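PDB 3NQI: putative lipoprotein from Bacteroides fragilis, which is of unknown function but, as a putative lipoprotein of a Bacteroides species, is probably tethered to the cell envelope and may bind lipid. Local coordinates for residues A13-V18 / A115-S120; A50-Q55 / I69-L74; Y130-V135 / A146-T151; L166-R171 / A213-V218. All blocks are in the same frame, centred on the assembly; numbering follows the deposited sequence.

Contact 1 of 4, residues A13-V18 / A115-S120; sequences AGVVKV and APFQFS
The strand carrying Val15 and Lys17 passes the strand carrying Phe117 and Phe119 at 34°, in roughly the same direction, with 8.8 Å between the axes at their closest. That distance is too wide for backbone pairing, and side chains fill the gap. Phe119 carries most of the contact. Its CG stands anti to the backbone N (chi1 177°), which sends the ring across to the backbone of 13-18. There Phe119 CE1 meets the carbonyl O of Val15 at 3.7 Å. Phe119 CZ comes to 3.6 Å from the N of Lys17. Both approach the ring obliquely. Along its two sides the ring has one apolar neighbour each. Phe119 CD1 lies near CG1 of Val15, and Phe119 CE2 lies 4.0 Å from CB of Lys17. The rest of the Lys17 chain is extended and leads away. The other branch of Val15, CG2, reaches the edge of the Phe117 ring, 4.4 Å from its CZ. Met49 and Val125 pack against both Val15 and Phe119, so these two residues belong to a wider apolar cluster. This is side-chain packing between two strands that do not pair with each other. It joins strand 11-21 to the hairpin of strands 117-120 and 123-132.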
loop_
_atom_site.group_PDB
_atom_site.type_symbol
_atom_site.label_atom_id
_atom_site.label_comp_id
_atom_site.label_asym_id
_atom_site.label_seq_id
_atom_site.Cartn_x
_atom_site.Cartn_y
_atom_site.Cartn_z
ATOM N N ALA A 13 14.363 1.526 8.468
ATOM C CA ALA A 13 12.953 1.112 8.438
ATOM C C ALA A 13 12.575 1.176 7.000
ATOM O O ALA A 13 13.162 1.974 6.255
ATOM C CB ALA A 13 12.094 2.022 9.269
ATOM N N GLY A 14 11.619 0.359 6.586
ATOM C CA GLY A 14 11.170 0.405 5.216
ATOM C C GLY A 14 10.319 -0.805 4.856
ATOM O O GLY A 14 10.163 -1.736 5.639
ATOM N N VAL A 15 9.889 -0.787 3.611
ATOM C CA VAL A 15 8.975 -1.760 3.046
ATOM C C VAL A 15 9.831 -2.901 2.508
ATOM O O VAL A 15 10.825 -2.678 1.849
ATOM C CB VAL A 15 8.154 -1.098 1.941
ATOM C CG1 VAL A 15 7.389 -2.109 1.184
ATOM C CG2 VAL A 15 7.232 -0.028 2.587
ATOM N N VAL A 16 9.408 -4.125 2.772
ATOM C CA VAL A 16 10.134 -5.317 2.343
ATOM C C VAL A 16 9.176 -6.405 1.938
ATOM O O VAL A 16 8.068 -6.437 2.372
ATOM C CB VAL A 16 11.023 -5.918 3.482
ATOM C CG1 VAL A 16 12.093 -4.977 3.871
ATOM C CG2 VAL A 16 10.158 -6.369 4.713
ATOM N N LYS A 17 9.643 -7.324 1.104
ATOM C CA LYS A 17 8.893 -8.508 0.785
ATOM C C LYS A 17 9.179 -9.515 1.914
ATOM O O LYS A 17 10.255 -9.509 2.490
ATOM C CB LYS A 17 9.373 -9.089 -0.537
ATOM C CG LYS A 17 8.659 -10.346 -0.955
ATOM C CD LYS A 17 9.308 -10.965 -2.190
ATOM C CE LYS A 17 8.548 -12.223 -2.610
ATOM N NZ LYS A 17 8.773 -12.555 -4.045
ATOM N N VAL A 18 8.190 -10.354 2.226
ATOM C CA VAL A 18 8.303 -11.344 3.282
ATOM C C VAL A 18 8.551 -12.705 2.620
ATOM O O VAL A 18 7.771 -13.115 1.754
ATOM C CB VAL A 18 6.968 -11.382 4.084
ATOM C CG1 VAL A 18 6.973 -12.509 5.170
ATOM C CG2 VAL A 18 6.654 -9.931 4.647
ATOM N N ALA A 115 5.912 9.066 -2.072
ATOM C CA ALA A 115 4.627 9.051 -2.805
ATOM C C ALA A 115 4.411 7.645 -3.366
ATOM O O ALA A 115 5.285 6.763 -3.180
ATOM C CB ALA A 115 4.649 10.141 -3.924
ATOM N N PRO A 116 3.259 7.361 -4.010
ATOM C CA PRO A 116 3.106 5.986 -4.492
ATOM C C PRO A 116 4.278 5.582 -5.365
ATOM O O PRO A 116 4.750 6.395 -6.170
ATOM C CB PRO A 116 1.829 6.059 -5.333
ATOM C CG PRO A 116 1.034 7.138 -4.574
ATOM C CD PRO A 116 2.053 8.158 -4.276
ATOM N N PHE A 117 4.765 4.363 -5.171
ATOM C CA PHE A 117 5.995 3.923 -5.811
ATOM C C PHE A 117 6.003 2.454 -6.179
ATOM O O PHE A 117 5.176 1.694 -5.714
ATOM C CB PHE A 117 7.217 4.279 -4.975
ATOM C CG PHE A 117 7.350 3.495 -3.681
ATOM C CD1 PHE A 117 6.837 3.994 -2.496
ATOM C CD2 PHE A 117 8.052 2.300 -3.649
ATOM C CE1 PHE A 117 6.972 3.272 -1.313
ATOM C CE2 PHE A 117 8.209 1.588 -2.472
ATOM C CZ PHE A 117 7.687 2.070 -1.305
ATOM N N GLN A 118 6.962 2.068 -7.013
ATOM C CA GLN A 118 7.092 0.719 -7.470
ATOM C C GLN A 118 8.058 -0.023 -6.584
ATOM O O GLN A 118 9.186 0.408 -6.393
ATOM C CB GLN A 118 7.570 0.695 -8.932
ATOM C CG GLN A 118 7.537 -0.727 -9.515
ATOM C CD GLN A 118 8.050 -0.868 -10.929
ATOM O OE1 GLN A 118 8.502 0.109 -11.545
ATOM N NE2 GLN A 118 8.013 -2.117 -11.450
ATOM N N PHE A 119 7.643 -1.136 -6.027
ATOM C CA PHE A 119 8.566 -1.962 -5.220
ATOM C C PHE A 119 9.324 -2.984 -6.100
ATOM O O PHE A 119 10.561 -3.159 -5.999
ATOM C CB PHE A 119 7.792 -2.692 -4.116
ATOM C CG PHE A 119 8.638 -3.606 -3.310
ATOM C CD1 PHE A 119 9.445 -3.082 -2.300
ATOM C CD2 PHE A 119 8.692 -4.974 -3.587
ATOM C CE1 PHE A 119 10.289 -3.911 -1.568
ATOM C CE2 PHE A 119 9.530 -5.812 -2.861
ATOM C CZ PHE A 119 10.322 -5.259 -1.815
ATOM N N SER A 120 8.570 -3.676 -6.930
ATOM C CA SER A 120 9.114 -4.711 -7.837
ATOM C C SER A 120 8.230 -4.721 -9.105
ATOM O O SER A 120 7.330 -3.916 -9.240
ATOM C CB SER A 120 9.058 -6.085 -7.194
ATOM O OG SER A 120 7.696 -6.472 -7.111
#

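Contact 2 of 4, residues A50-Q55 / I69-L74; sequences AYIYCQ and IKITLL
A beta hairpin is built here from strands 49-56 and 68-73. Cys54 and Leu73 form a non-hydrogen-bonded antiparallel pair. Gln55 and Thr72 form the next, hydrogen-bonded pair. Gln55 N gives its hydrogen to Thr72 O at 2.9 Å, and Thr72 N returns one to Gln55 O at 2.8 Å. A third bond, from Leu74 N to Tyr53 O at 2.8 Å, is also nearly straight (169°). Beyond this short paired part the two segments diverge. Their directions stand 117° apart, a strong local twist or bend of the hairpin. Side chains close the widening angle. On the face of Cys54 and Leu73, CD2 of Leu73 touches CB of Ile52 at 3.8 Å. Ile71 has CG1 between its backbone N and carbonyl carbon (chi1 58°), which carries its CD1 to CD1 of Ile52, at 4.0 Å, and to CB of Cys54, at 3.9 Å. Phe27 and Leu35 add to this apolar side. On the other side, Leu74 lies over the Tyr53 ring. Leu74 CB sits 4.0 Å from the centroid of the Tyr53 ring in a CH-pi contact, and its CD1 reaches farther along, to Tyr53 CZ. The Tyr53 hydroxyl is hydrogen-bonded to Gln11, and Thr72 OG1 to Asp57.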
loop_
_atom_site.group_PDB
_atom_site.type_symbol
_atom_site.label_atom_id
_atom_site.label_comp_id
_atom_site.label_asym_id
_atom_site.label_seq_id
_atom_site.Cartn_x
_atom_site.Cartn_y
_atom_site.Cartn_z
ATOM N N ALA A 50 5.707 -6.337 4.068
ATOM C CA ALA A 50 5.763 -5.826 5.442
ATOM C C ALA A 50 6.510 -4.515 5.542
ATOM O O ALA A 50 7.179 -4.156 4.615
ATOM C CB ALA A 50 6.483 -6.883 6.426
ATOM N N TYR A 51 6.273 -3.782 6.613
ATOM C CA TYR A 51 7.121 -2.668 7.039
ATOM C C TYR A 51 7.944 -3.125 8.267
ATOM O O TYR A 51 7.388 -3.581 9.276
ATOM C CB TYR A 51 6.251 -1.461 7.381
ATOM C CG TYR A 51 7.031 -0.247 7.791
ATOM C CD1 TYR A 51 7.614 0.570 6.843
ATOM C CD2 TYR A 51 7.183 0.086 9.147
ATOM C CE1 TYR A 51 8.342 1.715 7.213
ATOM C CE2 TYR A 51 7.895 1.232 9.523
ATOM C CZ TYR A 51 8.456 2.036 8.548
ATOM O OH TYR A 51 9.182 3.145 8.901
ATOM N N ILE A 52 9.258 -3.013 8.200
ATOM C CA ILE A 52 10.103 -3.388 9.332
ATOM C C ILE A 52 10.965 -2.226 9.758
ATOM O O ILE A 52 11.196 -1.316 8.982
ATOM C CB ILE A 52 10.998 -4.625 9.051
ATOM C CG1 ILE A 52 12.024 -4.385 7.946
ATOM C CG2 ILE A 52 10.107 -5.885 8.740
ATOM C CD1 ILE A 52 12.935 -5.632 7.735
ATOM N N TYR A 53 11.406 -2.306 10.997
ATOM C CA TYR A 53 12.302 -1.392 11.616
ATOM C C TYR A 53 13.421 -2.272 12.174
ATOM O O TYR A 53 13.195 -3.167 12.992
ATOM C CB TYR A 53 11.520 -0.593 12.678
ATOM C CG TYR A 53 12.391 0.288 13.516
ATOM C CD1 TYR A 53 13.550 0.854 12.985
ATOM C CD2 TYR A 53 12.093 0.535 14.861
ATOM C CE1 TYR A 53 14.364 1.637 13.738
ATOM C CE2 TYR A 53 12.926 1.333 15.640
ATOM C CZ TYR A 53 14.061 1.871 15.063
ATOM O OH TYR A 53 14.923 2.662 15.774
ATOM N N CYS A 54 14.639 -2.041 11.722
ATOM C CA CYS A 54 15.686 -2.969 12.022
ATOM C C CYS A 54 17.069 -2.337 12.196
ATOM O O CYS A 54 17.295 -1.137 11.917
ATOM C CB CYS A 54 15.729 -4.059 10.936
ATOM S SG CYS A 54 16.418 -3.535 9.327
ATOM N N GLN A 55 17.982 -3.156 12.705
ATOM C CA GLN A 55 19.395 -2.792 12.678
ATOM C C GLN A 55 20.255 -3.931 12.119
ATOM O O GLN A 55 19.899 -5.110 12.210
ATOM C CB GLN A 55 19.875 -2.238 14.033
ATOM C CG GLN A 55 20.222 -3.202 15.123
ATOM C CD GLN A 55 20.718 -2.491 16.379
ATOM O OE1 GLN A 55 20.563 -1.280 16.533
ATOM N NE2 GLN A 55 21.324 -3.246 17.271
ATOM N N ILE A 69 22.069 -10.229 4.495
ATOM C CA ILE A 69 22.545 -9.465 5.633
ATOM C C ILE A 69 21.764 -9.956 6.851
ATOM O O ILE A 69 20.542 -10.115 6.786
ATOM C CB ILE A 69 22.313 -7.932 5.407
ATOM C CG1 ILE A 69 23.180 -7.420 4.245
ATOM C CG2 ILE A 69 22.654 -7.130 6.654
ATOM C CD1 ILE A 69 22.957 -5.940 3.889
ATOM N N LYS A 70 22.464 -10.208 7.948
ATOM C CA LYS A 70 21.810 -10.601 9.197
ATOM C C LYS A 70 21.306 -9.346 9.908
ATOM O O LYS A 70 22.060 -8.378 10.054
ATOM C CB LYS A 70 22.785 -11.322 10.127
ATOM C CG LYS A 70 23.460 -12.519 9.506
ATOM C CD LYS A 70 22.898 -13.838 9.987
ATOM C CE LYS A 70 23.949 -14.922 9.798
ATOM N NZ LYS A 70 23.413 -16.271 10.092
ATOM N N ILE A 71 20.049 -9.348 10.343
ATOM C CA ILE A 71 19.488 -8.179 11.021
ATOM C C ILE A 71 18.846 -8.516 12.370
ATOM O O ILE A 71 18.473 -9.638 12.638
ATOM C CB ILE A 71 18.420 -7.431 10.153
ATOM C CG1 ILE A 71 17.271 -8.355 9.763
ATOM C CG2 ILE A 71 19.051 -6.849 8.885
ATOM C CD1 ILE A 71 15.975 -7.629 9.383
ATOM N N THR A 72 18.716 -7.498 13.200
ATOM C CA THR A 72 17.920 -7.569 14.411
ATOM C C THR A 72 16.719 -6.644 14.223
ATOM O O THR A 72 16.879 -5.457 14.017
ATOM C CB THR A 72 18.794 -7.152 15.631
ATOM O OG1 THR A 72 19.837 -8.119 15.786
ATOM C CG2 THR A 72 17.964 -7.067 16.934
ATOM N N LEU A 73 15.509 -7.206 14.280
ATOM C CA LEU A 73 14.307 -6.415 14.247
ATOM C C LEU A 73 14.213 -5.650 15.549
ATOM O O LEU A 73 14.452 -6.209 16.637
ATOM C CB LEU A 73 13.070 -7.306 14.045
ATOM C CG LEU A 73 13.061 -7.974 12.660
ATOM C CD1 LEU A 73 12.194 -9.220 12.616
ATOM C CD2 LEU A 73 12.589 -6.951 11.576
ATOM N N LEU A 74 13.886 -4.366 15.432
ATOM C CA LEU A 74 13.722 -3.475 16.576
ATOM C C LEU A 74 12.235 -3.224 16.966
ATOM O O LEU A 74 11.947 -2.528 17.945
ATOM C CB LEU A 74 14.459 -2.172 16.273
ATOM C CG LEU A 74 15.993 -2.289 16.182
ATOM C CD1 LEU A 74 16.625 -0.949 15.751
ATOM C CD2 LEU A 74 16.630 -2.750 17.498
#

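Contact 3 of 4, residues Y130-V135 / A146-T151; sequences YRVKNV and AKHTFT
Tyr130 leaves its strand toward segment 146-151, with CG placed between its own backbone N and carbonyl carbon (chi1 65°). From CB the side chain runs into a ring that meets two aromatic residues. CG, CD1 and CD2 of Tyr130 all lie near Phe150 CZ, the last of them at 3.9 Å. This CZ stands 3.7 Å above the centre of the Tyr130 ring, so Phe150 points its edge into the face of Tyr130. The two planes meet at 71°, in a T-shaped pair. Farther out, Tyr130 CE2 approaches His148, 3.8 Å from its CG and over one face of the imidazole. The Tyr130 and His148 rings are inclined by 55°, an oblique pairing. At the tip, the hydroxyl is hydrogen-bonded to Ser190 OG. His148 also touches the carbonyl of Arg131 and the side chain of Val132: its CE1 is 3.5 Å from Arg131 O, and its NE2 is 3.6 Å from Val132 CG1. Both ring nitrogens have polar partners: ND1 bonds to the hydroxyl of Tyr172 and NE2 to Glu144. These bonds fix the rotation of the imidazole. Tyr172 also stacks on Phe150. Tyr130, His148 and Phe150 form a buried aromatic cluster between strands 123-132 and 148-155, which run in roughly opposite directions and are linked in the chain by helix 138-145.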
loop_
_atom_site.group_PDB
_atom_site.type_symbol
_atom_site.label_atom_id
_atom_site.label_comp_id
_atom_site.label_asym_id
_atom_site.label_seq_id
_atom_site.Cartn_x
_atom_site.Cartn_y
_atom_site.Cartn_z
ATOM N N TYR A 130 -4.010 9.525 6.560
ATOM C CA TYR A 130 -5.438 9.498 6.748
ATOM C C TYR A 130 -5.876 9.767 8.197
ATOM O O TYR A 130 -5.055 9.941 9.073
ATOM C CB TYR A 130 -5.966 8.195 6.217
ATOM C CG TYR A 130 -5.527 6.928 6.907
ATOM C CD1 TYR A 130 -4.269 6.394 6.711
ATOM C CD2 TYR A 130 -6.399 6.225 7.733
ATOM C CE1 TYR A 130 -3.835 5.225 7.386
ATOM C CE2 TYR A 130 -5.996 5.037 8.378
ATOM C CZ TYR A 130 -4.730 4.534 8.183
ATOM O OH TYR A 130 -4.350 3.394 8.804
ATOM N N ARG A 131 -7.178 9.826 8.436
ATOM C CA ARG A 131 -7.693 10.234 9.741
ATOM C C ARG A 131 -8.397 9.086 10.421
ATOM O O ARG A 131 -9.256 8.459 9.818
ATOM C CB ARG A 131 -8.683 11.398 9.570
ATOM C CG ARG A 131 -8.020 12.745 9.222
ATOM C CD ARG A 131 -9.022 13.769 8.658
ATOM N NE ARG A 131 -9.225 13.453 7.266
ATOM C CZ ARG A 131 -8.746 14.136 6.232
ATOM N NH1 ARG A 131 -8.089 15.286 6.399
ATOM N NH2 ARG A 131 -8.960 13.643 5.010
ATOM N N VAL A 132 -8.048 8.820 11.677
ATOM C CA VAL A 132 -8.713 7.800 12.470
ATOM C C VAL A 132 -9.438 8.372 13.704
ATOM O O VAL A 132 -9.274 9.546 14.082
ATOM C CB VAL A 132 -7.709 6.687 12.876
ATOM C CG1 VAL A 132 -7.116 5.999 11.577
ATOM C CG2 VAL A 132 -6.583 7.213 13.762
ATOM N N LYS A 133 -10.252 7.523 14.336
ATOM C CA LYS A 133 -10.904 7.879 15.585
ATOM C C LYS A 133 -9.855 7.898 16.693
ATOM O O LYS A 133 -8.951 7.091 16.694
ATOM C CB LYS A 133 -11.974 6.855 15.901
ATOM C CG LYS A 133 -12.766 7.100 17.180
ATOM C CD LYS A 133 -13.867 6.042 17.315
ATOM C CE LYS A 133 -14.726 6.284 18.543
ATOM N NZ LYS A 133 -15.734 5.219 18.635
ATOM N N ASN A 134 -10.001 8.828 17.624
ATOM C CA ASN A 134 -9.108 8.938 18.748
ATOM C C ASN A 134 -9.491 7.883 19.797
ATOM O O ASN A 134 -10.411 8.082 20.577
ATOM C CB ASN A 134 -9.174 10.373 19.309
ATOM C CG ASN A 134 -8.221 10.601 20.486
ATOM O OD1 ASN A 134 -7.466 9.706 20.896
ATOM N ND2 ASN A 134 -8.262 11.813 21.041
ATOM N N VAL A 135 -8.820 6.750 19.772
ATOM C CA VAL A 135 -9.055 5.699 20.739
ATOM C C VAL A 135 -7.737 5.451 21.419
ATOM O O VAL A 135 -6.691 5.779 20.867
ATOM C CB VAL A 135 -9.607 4.404 20.104
ATOM C CG1 VAL A 135 -11.050 4.604 19.629
ATOM C CG2 VAL A 135 -8.695 3.916 18.981
ATOM N N ALA A 146 -8.476 -1.647 11.620
ATOM C CA ALA A 146 -9.151 -2.665 10.790
ATOM C C ALA A 146 -10.377 -2.152 10.049
ATOM O O ALA A 146 -10.848 -2.810 9.159
ATOM C CB ALA A 146 -9.576 -3.855 11.632
ATOM N N LYS A 147 -10.959 -1.037 10.476
ATOM C CA LYS A 147 -12.088 -0.456 9.771
ATOM C C LYS A 147 -11.738 0.194 8.422
ATOM O O LYS A 147 -12.629 0.522 7.664
ATOM C CB LYS A 147 -12.755 0.601 10.641
ATOM C CG LYS A 147 -13.514 0.031 11.837
ATOM C CD LYS A 147 -14.258 1.124 12.634
ATOM C CE LYS A 147 -15.194 0.517 13.685
ATOM N NZ LYS A 147 -16.528 -0.033 13.199
ATOM N N HIS A 148 -10.465 0.507 8.191
ATOM C CA HIS A 148 -10.063 1.233 7.020
ATOM C C HIS A 148 -9.529 0.298 5.964
ATOM O O HIS A 148 -8.512 -0.352 6.190
ATOM C CB HIS A 148 -8.942 2.207 7.412
ATOM C CG HIS A 148 -9.366 3.205 8.451
ATOM N ND1 HIS A 148 -9.812 4.475 8.131
ATOM C CD2 HIS A 148 -9.484 3.094 9.799
ATOM C CE1 HIS A 148 -10.167 5.107 9.241
ATOM N NE2 HIS A 148 -10.007 4.280 10.264
ATOM N N THR A 149 -10.147 0.299 4.809
ATOM C CA THR A 149 -9.681 -0.543 3.698
ATOM C C THR A 149 -9.428 0.317 2.491
ATOM O O THR A 149 -10.257 1.195 2.141
ATOM C CB THR A 149 -10.657 -1.695 3.363
ATOM O OG1 THR A 149 -11.896 -1.166 3.001
ATOM C CG2 THR A 149 -10.835 -2.698 4.554
ATOM N N PHE A 150 -8.252 0.104 1.902
ATOM C CA PHE A 150 -7.755 0.850 0.772
ATOM C C PHE A 150 -7.611 -0.143 -0.372
ATOM O O PHE A 150 -6.623 -0.926 -0.423
ATOM C CB PHE A 150 -6.396 1.496 1.110
ATOM C CG PHE A 150 -6.436 2.376 2.312
ATOM C CD1 PHE A 150 -6.831 3.696 2.182
ATOM C CD2 PHE A 150 -6.157 1.852 3.580
ATOM C CE1 PHE A 150 -6.895 4.517 3.300
ATOM C CE2 PHE A 150 -6.173 2.657 4.704
ATOM C CZ PHE A 150 -6.539 4.006 4.568
ATOM N N THR A 151 -8.595 -0.146 -1.263
ATOM C CA THR A 151 -8.619 -1.091 -2.368
ATOM C C THR A 151 -8.306 -0.411 -3.678
ATOM O O THR A 151 -8.952 0.625 -4.007
ATOM C CB THR A 151 -10.009 -1.702 -2.462
ATOM O OG1 THR A 151 -10.279 -2.356 -1.250
ATOM C CG2 THR A 151 -10.147 -2.724 -3.631
#

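Contact 4 of 4, residues L166-R171 / A213-V218; sequences LKLYLR and AKITIV
Tyr169 has its CG anti to the carbonyl carbon (chi1 -74°), and Val218 has CG1 anti to its backbone N (chi1 -175°). With these torsions the two side chains lie side by side and point the same way. Val218 CB lies over one face of the Tyr169 ring, 4.2 Å from the centroid, in a CH-pi contact. CG1 of Val218 meets Tyr169 CE2 at 3.8 Å. The second branch, CG2, turns to Lys167 and touches CG and CD of that chain. Thr216 is on the same face, and its OG1 lies beside CB of Lys167 at 3.5 Å. On the opposite face the packing is aliphatic. Leu168 CD1 fits between Ile215 CG2, at 3.8 Å, and Ile217 CD1, at 4.0 Å. Ile199 of helix 197-207 reaches Leu168 as well as Leu166, so this face is turned to the helix. The backbones run parallel, 22° apart. Five hydrogen bonds join them. Leu166 takes Lys214 O with its N and gives its O to Thr216 N. Leu168 does the same with Thr216 O and Val218 N, and Leu170 N bonds to Val218 O. Each leucine thus bonds to the two residues that flank its partner, the usual parallel pattern. A water donates to Val218 O at 2.9 Å and, weakly, to Leu170 O, so Val218 O receives both this water and Leu170 N. Lys214 makes a salt bridge with Glu239 on the neighbouring strand. This is a regular parallel strand pair inside a mixed sheet, flanked by strands 148-155 and 234-241, both antiparallel to it.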
loop_
_atom_site.group_PDB
_atom_site.type_symbol
_atom_site.label_atom_id
_atom_site.label_comp_id
_atom_site.label_asym_id
_atom_site.label_seq_id
_atom_site.Cartn_x
_atom_site.Cartn_y
_atom_site.Cartn_z
ATOM N N LEU A 166 -1.777 2.533 -17.294
ATOM C CA LEU A 166 -2.690 1.699 -16.497
ATOM C C LEU A 166 -3.244 2.551 -15.363
ATOM O O LEU A 166 -2.515 2.951 -14.486
ATOM C CB LEU A 166 -1.952 0.510 -15.910
ATOM C CG LEU A 166 -2.668 -0.424 -14.942
ATOM C CD1 LEU A 166 -3.939 -0.967 -15.616
ATOM C CD2 LEU A 166 -1.761 -1.569 -14.547
ATOM N N LYS A 167 -4.546 2.786 -15.362
ATOM C CA LYS A 167 -5.172 3.699 -14.406
ATOM C C LYS A 167 -5.868 2.876 -13.327
ATOM O O LYS A 167 -6.708 1.974 -13.625
ATOM C CB LYS A 167 -6.166 4.617 -15.109
ATOM C CG LYS A 167 -6.925 5.569 -14.132
ATOM C CD LYS A 167 -7.589 6.814 -14.785
ATOM C CE LYS A 167 -8.049 6.620 -16.216
ATOM N NZ LYS A 167 -8.549 7.894 -16.777
ATOM N N LEU A 168 -5.518 3.152 -12.081
ATOM C CA LEU A 168 -6.116 2.467 -10.930
ATOM C C LEU A 168 -6.825 3.463 -9.987
ATOM O O LEU A 168 -6.278 4.504 -9.667
ATOM C CB LEU A 168 -5.064 1.698 -10.171
ATOM C CG LEU A 168 -4.235 0.684 -10.983
ATOM C CD1 LEU A 168 -3.153 0.070 -10.034
ATOM C CD2 LEU A 168 -5.146 -0.358 -11.615
ATOM N N TYR A 169 -8.046 3.153 -9.573
ATOM C CA TYR A 169 -8.764 4.013 -8.638
ATOM C C TYR A 169 -8.545 3.526 -7.205
ATOM O O TYR A 169 -8.693 2.355 -6.951
ATOM C CB TYR A 169 -10.255 4.026 -8.960
ATOM C CG TYR A 169 -10.530 4.840 -10.179
ATOM C CD1 TYR A 169 -10.299 4.332 -11.450
ATOM C CD2 TYR A 169 -10.995 6.170 -10.064
ATOM C CE1 TYR A 169 -10.527 5.113 -12.558
ATOM C CE2 TYR A 169 -11.212 6.948 -11.171
ATOM C CZ TYR A 169 -10.972 6.413 -12.411
ATOM O OH TYR A 169 -11.216 7.170 -13.533
ATOM N N LEU A 170 -8.123 4.408 -6.298
ATOM C CA LEU A 170 -8.145 4.069 -4.845
ATOM C C LEU A 170 -9.543 4.190 -4.315
ATOM O O LEU A 170 -10.129 5.298 -4.351
ATOM C CB LEU A 170 -7.278 4.997 -4.046
ATOM C CG LEU A 170 -7.255 4.785 -2.522
ATOM C CD1 LEU A 170 -6.746 3.373 -2.225
ATOM C CD2 LEU A 170 -6.305 5.808 -1.911
ATOM N N ARG A 171 -10.120 3.060 -3.897
ATOM C CA ARG A 171 -11.387 3.079 -3.245
ATOM C C ARG A 171 -11.198 2.856 -1.725
ATOM O O ARG A 171 -10.751 1.795 -1.269
ATOM C CB ARG A 171 -12.372 2.075 -3.882
ATOM C CG ARG A 171 -12.551 2.225 -5.386
ATOM C CD ARG A 171 -13.033 3.637 -5.812
ATOM N NE ARG A 171 -13.684 3.611 -7.119
ATOM C CZ ARG A 171 -14.020 4.678 -7.841
ATOM N NH1 ARG A 171 -13.780 5.911 -7.417
ATOM N NH2 ARG A 171 -14.627 4.506 -9.010
ATOM N N ALA A 213 3.628 2.022 -19.838
ATOM C CA ALA A 213 4.701 3.012 -19.574
ATOM C C ALA A 213 4.527 3.562 -18.142
ATOM O O ALA A 213 5.497 3.826 -17.450
ATOM C CB ALA A 213 4.629 4.174 -20.581
ATOM N N LYS A 214 3.288 3.734 -17.695
ATOM C CA LYS A 214 3.066 4.271 -16.339
ATOM C C LYS A 214 1.780 3.759 -15.739
ATOM O O LYS A 214 0.839 3.342 -16.456
ATOM C CB LYS A 214 3.209 5.826 -16.323
ATOM C CG LYS A 214 2.089 6.593 -16.921
ATOM C CD LYS A 214 2.289 8.129 -16.745
ATOM C CE LYS A 214 1.204 8.891 -17.490
ATOM N NZ LYS A 214 1.498 10.313 -17.652
ATOM N N ILE A 215 1.769 3.725 -14.417
ATOM C CA ILE A 215 0.579 3.395 -13.643
ATOM C C ILE A 215 0.128 4.690 -12.974
ATOM O O ILE A 215 0.950 5.477 -12.454
ATOM C CB ILE A 215 0.846 2.326 -12.572
ATOM C CG1 ILE A 215 1.422 1.046 -13.232
ATOM C CG2 ILE A 215 -0.455 2.088 -11.728
ATOM C CD1 ILE A 215 1.986 -0.049 -12.252
ATOM N N THR A 216 -1.163 4.983 -13.056
ATOM C CA THR A 216 -1.649 6.181 -12.405
ATOM C C THR A 216 -2.605 5.758 -11.306
ATOM O O THR A 216 -3.374 4.783 -11.433
ATOM C CB THR A 216 -2.320 7.212 -13.377
ATOM O OG1 THR A 216 -3.439 6.590 -14.007
ATOM C CG2 THR A 216 -1.321 7.724 -14.399
ATOM N N ILE A 217 -2.528 6.481 -10.206
ATOM C CA ILE A 217 -3.369 6.178 -9.030
ATOM C C ILE A 217 -4.269 7.398 -8.814
ATOM O O ILE A 217 -3.807 8.501 -8.597
ATOM C CB ILE A 217 -2.527 5.948 -7.772
ATOM C CG1 ILE A 217 -1.441 4.846 -7.988
ATOM C CG2 ILE A 217 -3.430 5.651 -6.540
ATOM C CD1 ILE A 217 -1.917 3.474 -8.226
ATOM N N VAL A 218 -5.565 7.177 -8.857
ATOM C CA VAL A 218 -6.542 8.235 -8.768
ATOM C C VAL A 218 -7.154 8.216 -7.335
ATOM O O VAL A 218 -7.847 7.239 -6.977
ATOM C CB VAL A 218 -7.683 8.063 -9.807
ATOM C CG1 VAL A 218 -8.622 9.318 -9.742
ATOM C CG2 VAL A 218 -7.146 7.920 -11.264
HETATM O O HOH W 1 -10.678 7.793 -6.586
#

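Contacts 1 and 2 lie on neighbouring strands, 11-21 and 49-56, and touch through the backbone pairing of these two; their centres are 14 Å apart. Contact 2 is nested in the chain loop that contact 1 closes. Contacts 3 and 4 follow in series. They also touch, because strands 148-155 and 165-174 are consecutive and paired, although their centres are 22 Å apart. Strand 117-120 of contact 1 pairs with strand 123-132, which carries contact 3; the centres of these contacts are 21 Å apart. Contacts 2 and 4 lie on opposite sides of the chain's centre, 31 Å between centres. The four are therefore spread over both sides of the centre of a largely beta chain.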